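Local coordinates for protein CT_858 (PDB 3DOR) that probably acts as a secreted serine-type endopeptidase of Chlamydia trachomatis, assembling as a dimer in its mature form, at residues I269-S281 with E319-T331. Sequence-based numbering, arbitrary orientation.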
ATOM      1  N   ILE B 269     -22.368 -23.858 -31.786  1.00 39.30           N
ATOM      2  CA  ILE B 269     -21.715 -25.029 -32.343  1.00 39.44           C
ATOM      3  C   ILE B 269     -20.572 -25.434 -31.403  1.00 38.55           C
ATOM      4  O   ILE B 269     -20.137 -26.588 -31.398  1.00 39.55           O
ATOM      5  CB  ILE B 269     -21.191 -24.755 -33.792  1.00 41.77           C
ATOM      6  CG1 ILE B 269     -19.692 -24.495 -33.789  1.00 43.57           C
ATOM      7  CG2 ILE B 269     -21.933 -23.586 -34.412  1.00 42.71           C
ATOM      8  CD1 ILE B 269     -18.880 -25.764 -33.921  1.00 46.85           C
ATOM      9  N   TRP B 270     -20.094 -24.478 -30.604  1.00 36.56           N
ATOM     10  CA  TRP B 270     -19.020 -24.729 -29.634  1.00 34.71           C
ATOM     11  C   TRP B 270     -19.078 -23.736 -28.475  1.00 34.52           C
ATOM     12  O   TRP B 270     -19.359 -22.555 -28.668  1.00 31.00           O
ATOM     13  CB  TRP B 270     -17.639 -24.615 -30.283  1.00 32.56           C
ATOM     14  CG  TRP B 270     -16.519 -24.815 -29.294  1.00 33.31           C
ATOM     15  CD1 TRP B 270     -16.095 -26.004 -28.759  1.00 35.36           C
ATOM     16  CD2 TRP B 270     -15.694 -23.798 -28.704  1.00 31.96           C
ATOM     17  NE1 TRP B 270     -15.059 -25.789 -27.878  1.00 34.76           N
ATOM     18  CE2 TRP B 270     -14.793 -24.445 -27.824  1.00 34.16           C
ATOM     19  CE3 TRP B 270     -15.631 -22.406 -28.830  1.00 31.03           C
ATOM     20  CZ2 TRP B 270     -13.837 -23.746 -27.080  1.00 32.77           C
ATOM     21  CZ3 TRP B 270     -14.684 -21.711 -28.094  1.00 32.60           C
ATOM     22  CH2 TRP B 270     -13.799 -22.381 -27.226  1.00 32.92           C
ATOM     23  N   GLU B 271     -18.789 -24.213 -27.272  1.00 34.21           N
ATOM     24  CA  GLU B 271     -18.812 -23.346 -26.106  1.00 35.94           C
ATOM     25  C   GLU B 271     -17.623 -23.637 -25.203  1.00 35.43           C
ATOM     26  O   GLU B 271     -17.356 -24.790 -24.864  1.00 34.66           O
ATOM     27  CB  GLU B 271     -20.139 -23.531 -25.359  1.00 38.32           C
ATOM     28  CG  GLU B 271     -20.250 -22.785 -24.044  1.00 45.21           C
ATOM     29  CD  GLU B 271     -21.700 -22.569 -23.614  1.00 49.38           C
ATOM     30  OE1 GLU B 271     -22.521 -23.507 -23.760  1.00 48.26           O
ATOM     31  OE2 GLU B 271     -22.009 -21.455 -23.128  1.00 52.84           O
ATOM     32  N   SER B 272     -16.903 -22.584 -24.830  1.00 35.19           N
ATOM     33  CA  SER B 272     -15.733 -22.710 -23.971  1.00 34.00           C
ATOM     34  C   SER B 272     -16.185 -22.991 -22.540  1.00 35.47           C
ATOM     35  O   SER B 272     -17.268 -22.576 -22.133  1.00 34.02           O
ATOM     36  CB  SER B 272     -14.910 -21.423 -24.029  1.00 34.80           C
ATOM     37  OG  SER B 272     -13.675 -21.573 -23.356  1.00 34.00           O
ATOM     38  N   GLU B 273     -15.347 -23.676 -21.772  1.00 37.85           N
ATOM     39  CA  GLU B 273     -15.705 -24.047 -20.408  1.00 42.78           C
ATOM     40  C   GLU B 273     -14.923 -23.409 -19.267  1.00 42.70           C
ATOM     41  O   GLU B 273     -15.100 -23.803 -18.112  1.00 46.78           O
ATOM     42  CB  GLU B 273     -15.606 -25.568 -20.251  1.00 46.39           C
ATOM     43  CG  GLU B 273     -16.501 -26.360 -21.183  1.00 53.30           C
ATOM     44  CD  GLU B 273     -16.316 -27.863 -21.025  1.00 58.58           C
ATOM     45  OE1 GLU B 273     -17.029 -28.624 -21.716  1.00 61.17           O
ATOM     46  OE2 GLU B 273     -15.457 -28.284 -20.216  1.00 60.21           O
ATOM     47  N   GLY B 274     -14.073 -22.434 -19.560  1.00 40.98           N
ATOM     48  CA  GLY B 274     -13.297 -21.819 -18.496  1.00 37.27           C
ATOM     49  C   GLY B 274     -13.852 -20.558 -17.850  1.00 36.54           C
ATOM     50  O   GLY B 274     -15.050 -20.436 -17.587  1.00 35.61           O
ATOM     51  N   LEU B 275     -12.949 -19.618 -17.595  1.00 32.18           N
ATOM     52  CA  LEU B 275     -13.265 -18.344 -16.967  1.00 30.77           C
ATOM     53  C   LEU B 275     -14.053 -17.382 -17.866  1.00 29.16           C
ATOM     54  O   LEU B 275     -14.942 -16.674 -17.396  1.00 29.02           O
ATOM     55  CB  LEU B 275     -11.956 -17.677 -16.529  1.00 31.31           C
ATOM     56  CG  LEU B 275     -11.662 -17.437 -15.044  1.00 34.78           C
ATOM     57  CD1 LEU B 275     -12.081 -18.627 -14.188  1.00 35.74           C
ATOM     58  CD2 LEU B 275     -10.174 -17.161 -14.892  1.00 33.36           C
ATOM     59  N   PHE B 276     -13.717 -17.354 -19.151  1.00 26.65           N
ATOM     60  CA  PHE B 276     -14.373 -16.462 -20.106  1.00 24.87           C
ATOM     61  C   PHE B 276     -15.634 -17.035 -20.737  1.00 24.50           C
ATOM     62  O   PHE B 276     -15.729 -18.236 -20.990  1.00 25.27           O
ATOM     63  CB  PHE B 276     -13.444 -16.117 -21.286  1.00 23.07           C
ATOM     64  CG  PHE B 276     -12.227 -15.324 -20.917  1.00 22.94           C
ATOM     65  CD1 PHE B 276     -11.052 -15.960 -20.541  1.00 23.13           C
ATOM     66  CD2 PHE B 276     -12.245 -13.934 -20.994  1.00 23.17           C
ATOM     67  CE1 PHE B 276      -9.894 -15.215 -20.246  1.00 25.17           C
ATOM     68  CE2 PHE B 276     -11.098 -13.181 -20.702  1.00 24.96           C
ATOM     69  CZ  PHE B 276      -9.921 -13.822 -20.328  1.00 23.50           C
ATOM     70  N   ARG B 277     -16.600 -16.170 -21.015  1.00 23.27           N
ATOM     71  CA  ARG B 277     -17.786 -16.621 -21.723  1.00 23.50           C
ATOM     72  C   ARG B 277     -17.344 -16.523 -23.189  1.00 23.41           C
ATOM     73  O   ARG B 277     -17.006 -15.440 -23.679  1.00 23.20           O
ATOM     74  CB  ARG B 277     -18.987 -15.696 -21.494  1.00 22.84           C
ATOM     75  CG  ARG B 277     -20.184 -16.098 -22.353  1.00 24.36           C
ATOM     76  CD  ARG B 277     -21.445 -15.290 -22.082  1.00 26.30           C
ATOM     77  NE  ARG B 277     -22.540 -15.765 -22.923  1.00 25.98           N
ATOM     78  CZ  ARG B 277     -23.663 -15.096 -23.151  1.00 28.61           C
ATOM     79  NH1 ARG B 277     -23.858 -13.907 -22.600  1.00 31.07           N
ATOM     80  NH2 ARG B 277     -24.585 -15.606 -23.949  1.00 28.10           N
ATOM     81  N   ALA B 278     -17.329 -17.648 -23.886  1.00 21.88           N
ATOM     82  CA  ALA B 278     -16.910 -17.645 -25.271  1.00 21.02           C
ATOM     83  C   ALA B 278     -17.519 -18.826 -25.998  1.00 23.49           C
ATOM     84  O   ALA B 278     -17.589 -19.936 -25.455  1.00 23.63           O
ATOM     85  CB  ALA B 278     -15.386 -17.706 -25.347  1.00 21.60           C
ATOM     86  N   TYR B 279     -17.960 -18.591 -27.226  1.00 20.93           N
ATOM     87  CA  TYR B 279     -18.561 -19.653 -28.000  1.00 22.49           C
ATOM     88  C   TYR B 279     -18.531 -19.332 -29.477  1.00 23.23           C
ATOM     89  O   TYR B 279     -18.063 -18.269 -29.890  1.00 22.59           O
ATOM     90  CB  TYR B 279     -20.009 -19.887 -27.531  1.00 23.73           C
ATOM     91  CG  TYR B 279     -20.938 -18.705 -27.727  1.00 24.62           C
ATOM     92  CD1 TYR B 279     -21.578 -18.496 -28.944  1.00 24.29           C
ATOM     93  CD2 TYR B 279     -21.153 -17.779 -26.699  1.00 25.18           C
ATOM     94  CE1 TYR B 279     -22.410 -17.398 -29.146  1.00 25.48           C
ATOM     95  CE2 TYR B 279     -21.987 -16.673 -26.890  1.00 24.66           C
ATOM     96  CZ  TYR B 279     -22.607 -16.492 -28.117  1.00 26.22           C
ATOM     97  OH  TYR B 279     -23.411 -15.397 -28.332  1.00 29.77           O
ATOM     98  N   ILE B 280     -19.013 -20.276 -30.270  1.00 23.59           N
ATOM     99  CA  ILE B 280     -19.082 -20.121 -31.709  1.00 25.21           C
ATOM    100  C   ILE B 280     -20.510 -20.456 -32.090  1.00 27.10           C
ATOM    101  O   ILE B 280     -21.041 -21.461 -31.627  1.00 29.59           O
ATOM    102  CB  ILE B 280     -18.146 -21.105 -32.434  1.00 24.50           C
ATOM    103  CG1 ILE B 280     -16.692 -20.843 -32.044  1.00 24.76           C
ATOM    104  CG2 ILE B 280     -18.305 -20.959 -33.930  1.00 24.99           C
ATOM    105  CD1 ILE B 280     -15.698 -21.762 -32.757  1.00 23.33           C
ATOM    106  N   SER B 281     -21.134 -19.604 -32.900  1.00 27.99           N
ATOM    107  CA  SER B 281     -22.500 -19.822 -33.373  1.00 30.49           C
ATOM    108  C   SER B 281     -22.509 -19.571 -34.868  1.00 31.36           C
ATOM    109  O   SER B 281     -21.513 -19.134 -35.429  1.00 31.31           O
ATOM    110  CB  SER B 281     -23.485 -18.849 -32.718  1.00 30.64           C
ATOM    111  OG  SER B 281     -23.577 -19.065 -31.325  1.00 37.08           O
ATOM    112  N   GLU B 319      -5.772 -18.853 -20.899  1.00 23.43           N
ATOM    113  CA  GLU B 319      -7.048 -19.367 -21.365  1.00 25.70           C
ATOM    114  C   GLU B 319      -7.502 -18.535 -22.568  1.00 25.84           C
ATOM    115  O   GLU B 319      -8.028 -19.075 -23.545  1.00 27.64           O
ATOM    116  CB  GLU B 319      -8.119 -19.291 -20.275  1.00 26.78           C
ATOM    117  CG  GLU B 319      -9.471 -19.804 -20.784  1.00 31.54           C
ATOM    118  CD  GLU B 319     -10.603 -19.576 -19.811  1.00 35.80           C
ATOM    119  OE1 GLU B 319     -10.433 -19.923 -18.623  1.00 35.26           O
ATOM    120  OE2 GLU B 319     -11.668 -19.060 -20.231  1.00 38.09           O
ATOM    121  N   PHE B 320      -7.296 -17.221 -22.486  1.00 25.29           N
ATOM    122  CA  PHE B 320      -7.675 -16.306 -23.563  1.00 24.92           C
ATOM    123  C   PHE B 320      -6.958 -16.761 -24.834  1.00 25.27           C
ATOM    124  O   PHE B 320      -7.560 -16.846 -25.911  1.00 25.66           O
ATOM    125  CB  PHE B 320      -7.258 -14.873 -23.203  1.00 23.33           C
ATOM    126  CG  PHE B 320      -7.746 -13.821 -24.173  1.00 23.47           C
ATOM    127  CD1 PHE B 320      -8.951 -13.166 -23.957  1.00 21.72           C
ATOM    128  CD2 PHE B 320      -6.990 -13.472 -25.282  1.00 21.99           C
ATOM    129  CE1 PHE B 320      -9.397 -12.168 -24.834  1.00 22.24           C
ATOM    130  CE2 PHE B 320      -7.430 -12.474 -26.166  1.00 24.18           C
ATOM    131  CZ  PHE B 320      -8.636 -11.825 -25.935  1.00 20.21           C
ATOM    132  N   ALA B 321      -5.669 -17.059 -24.695  1.00 25.63           N
ATOM    133  CA  ALA B 321      -4.869 -17.518 -25.825  1.00 25.49           C
ATOM    134  C   ALA B 321      -5.474 -18.800 -26.399  1.00 25.66           C
ATOM    135  O   ALA B 321      -5.557 -18.956 -27.611  1.00 24.33           O
ATOM    136  CB  ALA B 321      -3.416 -17.763 -25.388  1.00 22.81           C
ATOM    137  N   LYS B 322      -5.902 -19.715 -25.533  1.00 27.27           N
ATOM    138  CA  LYS B 322      -6.504 -20.970 -25.997  1.00 30.02           C
ATOM    139  C   LYS B 322      -7.767 -20.707 -26.833  1.00 28.46           C
ATOM    140  O   LYS B 322      -7.991 -21.324 -27.877  1.00 28.43           O
ATOM    141  CB  LYS B 322      -6.905 -21.853 -24.809  1.00 33.56           C
ATOM    142  CG  LYS B 322      -5.786 -22.281 -23.875  1.00 39.69           C
ATOM    143  CD  LYS B 322      -5.063 -23.503 -24.398  1.00 43.50           C
ATOM    144  CE  LYS B 322      -4.088 -24.052 -23.359  1.00 45.05           C
ATOM    145  NZ  LYS B 322      -4.799 -24.493 -22.133  1.00 47.74           N
ATOM    146  N   ILE B 323      -8.605 -19.799 -26.350  1.00 27.41           N
ATOM    147  CA  ILE B 323      -9.843 -19.474 -27.046  1.00 27.16           C
ATOM    148  C   ILE B 323      -9.571 -18.859 -28.416  1.00 25.23           C
ATOM    149  O   ILE B 323     -10.193 -19.241 -29.409  1.00 25.95           O
ATOM    150  CB  ILE B 323     -10.706 -18.516 -26.195  1.00 25.78           C
ATOM    151  CG1 ILE B 323     -11.046 -19.190 -24.862  1.00 27.84           C
ATOM    152  CG2 ILE B 323     -11.979 -18.157 -26.939  1.00 25.90           C
ATOM    153  CD1 ILE B 323     -11.508 -18.224 -23.760  1.00 23.50           C
ATOM    154  N   ILE B 324      -8.640 -17.915 -28.481  1.00 24.75           N
ATOM    155  CA  ILE B 324      -8.326 -17.292 -29.754  1.00 24.47           C
ATOM    156  C   ILE B 324      -7.797 -18.310 -30.767  1.00 26.68           C
ATOM    157  O   ILE B 324      -8.139 -18.249 -31.951  1.00 24.63           O
ATOM    158  CB  ILE B 324      -7.310 -16.150 -29.590  1.00 25.27           C
ATOM    159  CG1 ILE B 324      -7.866 -15.097 -28.626  1.00 26.38           C
ATOM    160  CG2 ILE B 324      -7.046 -15.503 -30.945  1.00 23.83           C
ATOM    161  CD1 ILE B 324      -9.231 -14.540 -29.039  1.00 26.37           C
ATOM    162  N   GLN B 325      -6.971 -19.248 -30.316  1.00 28.07           N
ATOM    163  CA  GLN B 325      -6.468 -20.266 -31.236  1.00 30.65           C
ATOM    164  C   GLN B 325      -7.652 -21.046 -31.804  1.00 28.82           C
ATOM    165  O   GLN B 325      -7.687 -21.353 -32.984  1.00 29.52           O
ATOM    166  CB  GLN B 325      -5.492 -21.214 -30.533  1.00 33.82           C
ATOM    167  CG  GLN B 325      -4.073 -20.685 -30.481  1.00 42.59           C
ATOM    168  CD  GLN B 325      -3.123 -21.614 -29.733  1.00 48.96           C
ATOM    169  OE1 GLN B 325      -3.355 -21.951 -28.563  1.00 51.75           O
ATOM    170  NE2 GLN B 325      -2.046 -22.027 -30.400  1.00 50.02           N
ATOM    171  N   VAL B 326      -8.630 -21.364 -30.965  1.00 28.61           N
ATOM    172  CA  VAL B 326      -9.811 -22.072 -31.444  1.00 26.54           C
ATOM    173  C   VAL B 326     -10.551 -21.205 -32.466  1.00 26.22           C
ATOM    174  O   VAL B 326     -10.993 -21.699 -33.501  1.00 28.56           O
ATOM    175  CB  VAL B 326     -10.773 -22.409 -30.288  1.00 25.87           C
ATOM    176  CG1 VAL B 326     -12.143 -22.844 -30.850  1.00 25.51           C
ATOM    177  CG2 VAL B 326     -10.175 -23.526 -29.431  1.00 29.63           C
ATOM    178  N   PHE B 327     -10.685 -19.913 -32.177  1.00 24.74           N
ATOM    179  CA  PHE B 327     -11.390 -19.003 -33.090  1.00 24.06           C
ATOM    180  C   PHE B 327     -10.666 -18.872 -34.426  1.00 23.59           C
ATOM    181  O   PHE B 327     -11.299 -18.827 -35.476  1.00 24.72           O
ATOM    182  CB  PHE B 327     -11.536 -17.595 -32.472  1.00 21.15           C
ATOM    183  CG  PHE B 327     -12.569 -17.495 -31.373  1.00 22.50           C
ATOM    184  CD1 PHE B 327     -12.482 -16.492 -30.415  1.00 21.91           C
ATOM    185  CD2 PHE B 327     -13.654 -18.353 -31.327  1.00 21.44           C
ATOM    186  CE1 PHE B 327     -13.469 -16.348 -29.431  1.00 21.97           C
ATOM    187  CE2 PHE B 327     -14.638 -18.215 -30.351  1.00 21.65           C
ATOM    188  CZ  PHE B 327     -14.546 -17.215 -29.405  1.00 21.19           C
ATOM    189  N   SER B 328      -9.339 -18.799 -34.391  1.00 24.81           N
ATOM    190  CA  SER B 328      -8.562 -18.653 -35.621  1.00 27.56           C
ATOM    191  C   SER B 328      -8.764 -19.786 -36.619  1.00 27.04           C
ATOM    192  O   SER B 328      -8.638 -19.583 -37.821  1.00 27.96           O
ATOM    193  CB  SER B 328      -7.066 -18.537 -35.309  1.00 28.40           C
ATOM    194  OG  SER B 328      -6.785 -17.349 -34.604  1.00 33.79           O
ATOM    195  N   SER B 329      -9.091 -20.975 -36.131  1.00 25.81           N
ATOM    196  CA  SER B 329      -9.270 -22.113 -37.022  1.00 26.98           C
ATOM    197  C   SER B 329     -10.708 -22.582 -37.211  1.00 26.83           C
ATOM    198  O   SER B 329     -10.966 -23.502 -37.981  1.00 30.42           O
ATOM    199  CB  SER B 329      -8.437 -23.297 -36.513  1.00 26.70           C
ATOM    200  OG  SER B 329      -7.056 -23.003 -36.561  1.00 28.90           O
ATOM    201  N   ASN B 330     -11.656 -21.959 -36.530  1.00 25.60           N
ATOM    202  CA  ASN B 330     -13.033 -22.419 -36.636  1.00 25.33           C
ATOM    203  C   ASN B 330     -14.031 -21.298 -36.762  1.00 26.98           C
ATOM    204  O   ASN B 330     -15.208 -21.475 -36.447  1.00 27.52           O
ATOM    205  CB  ASN B 330     -13.367 -23.237 -35.399  1.00 22.36           C
ATOM    206  CG  ASN B 330     -12.505 -24.462 -35.281  1.00 25.73           C
ATOM    207  OD1 ASN B 330     -12.802 -25.496 -35.879  1.00 26.60           O
ATOM    208  ND2 ASN B 330     -11.412 -24.351 -34.528  1.00 27.45           N
ATOM    209  N   THR B 331     -13.577 -20.165 -37.279  1.00 24.68           N
ATOM    210  CA  THR B 331     -14.445 -19.016 -37.348  1.00 25.76           C
ATOM    211  C   THR B 331     -14.095 -18.102 -38.538  1.00 26.46           C
ATOM    212  O   THR B 331     -12.989 -18.175 -39.080  1.00 23.67           O
ATOM    213  CB  THR B 331     -14.298 -18.310 -35.971  1.00 27.75           C
ATOM    214  OG1 THR B 331     -15.572 -18.198 -35.336  1.00 33.13           O
ATOM    215  CG2 THR B 331     -13.615 -17.006 -36.105  1.00 20.98           C
TER
HETATM  216  O   HOH W   1     -13.887 -20.223 -21.162  1.00 30.55           O
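Glu319, on helix 316-330, reaches across to the loop of a β-hairpin (strands 270-271 and 278-281) in the mixed β-sheet and grips two successive backbone amides. Its OE1 accepts a hydrogen bond from Leu275 N at 2.7 Å through the syn lone pair, while OE2 accepts one from Phe276 N at 2.9 Å, nearly straight at 175° but tilted from the carboxylate plane. An extended chain with CG anti to the backbone N gives it the needed reach. Glu319 OE2 also lies 3.2 Å from Phe276 CD1 at the ring edge, the carboxylate and ring planes 81° apart; the face of Phe276 receives the edge of Phe320 in a T-shaped pair with centroids 5.6 Å apart. Beyond this polar end helix 319-330 runs almost parallel to strand 278-281 (9° between their axes). Ile323 packs CD1 on Phe276 CB and CG2 on Ala278 CB; Ile280 CG1 lies in plane at the edge of the Phe327 ring, 3.7 Å from CE2. Val326 CG1 sits over the six-membered ring of Trp270, a CH-π contact. Leu296 of strand 290-297 backs Phe276, Ala278 and Phe327, and a classic bulge sets Ile269 and Trp270 against Ile280. A water donates to Glu319 OE2 and Phe276 O and accepts from Ser272 OG at 2.6 Å.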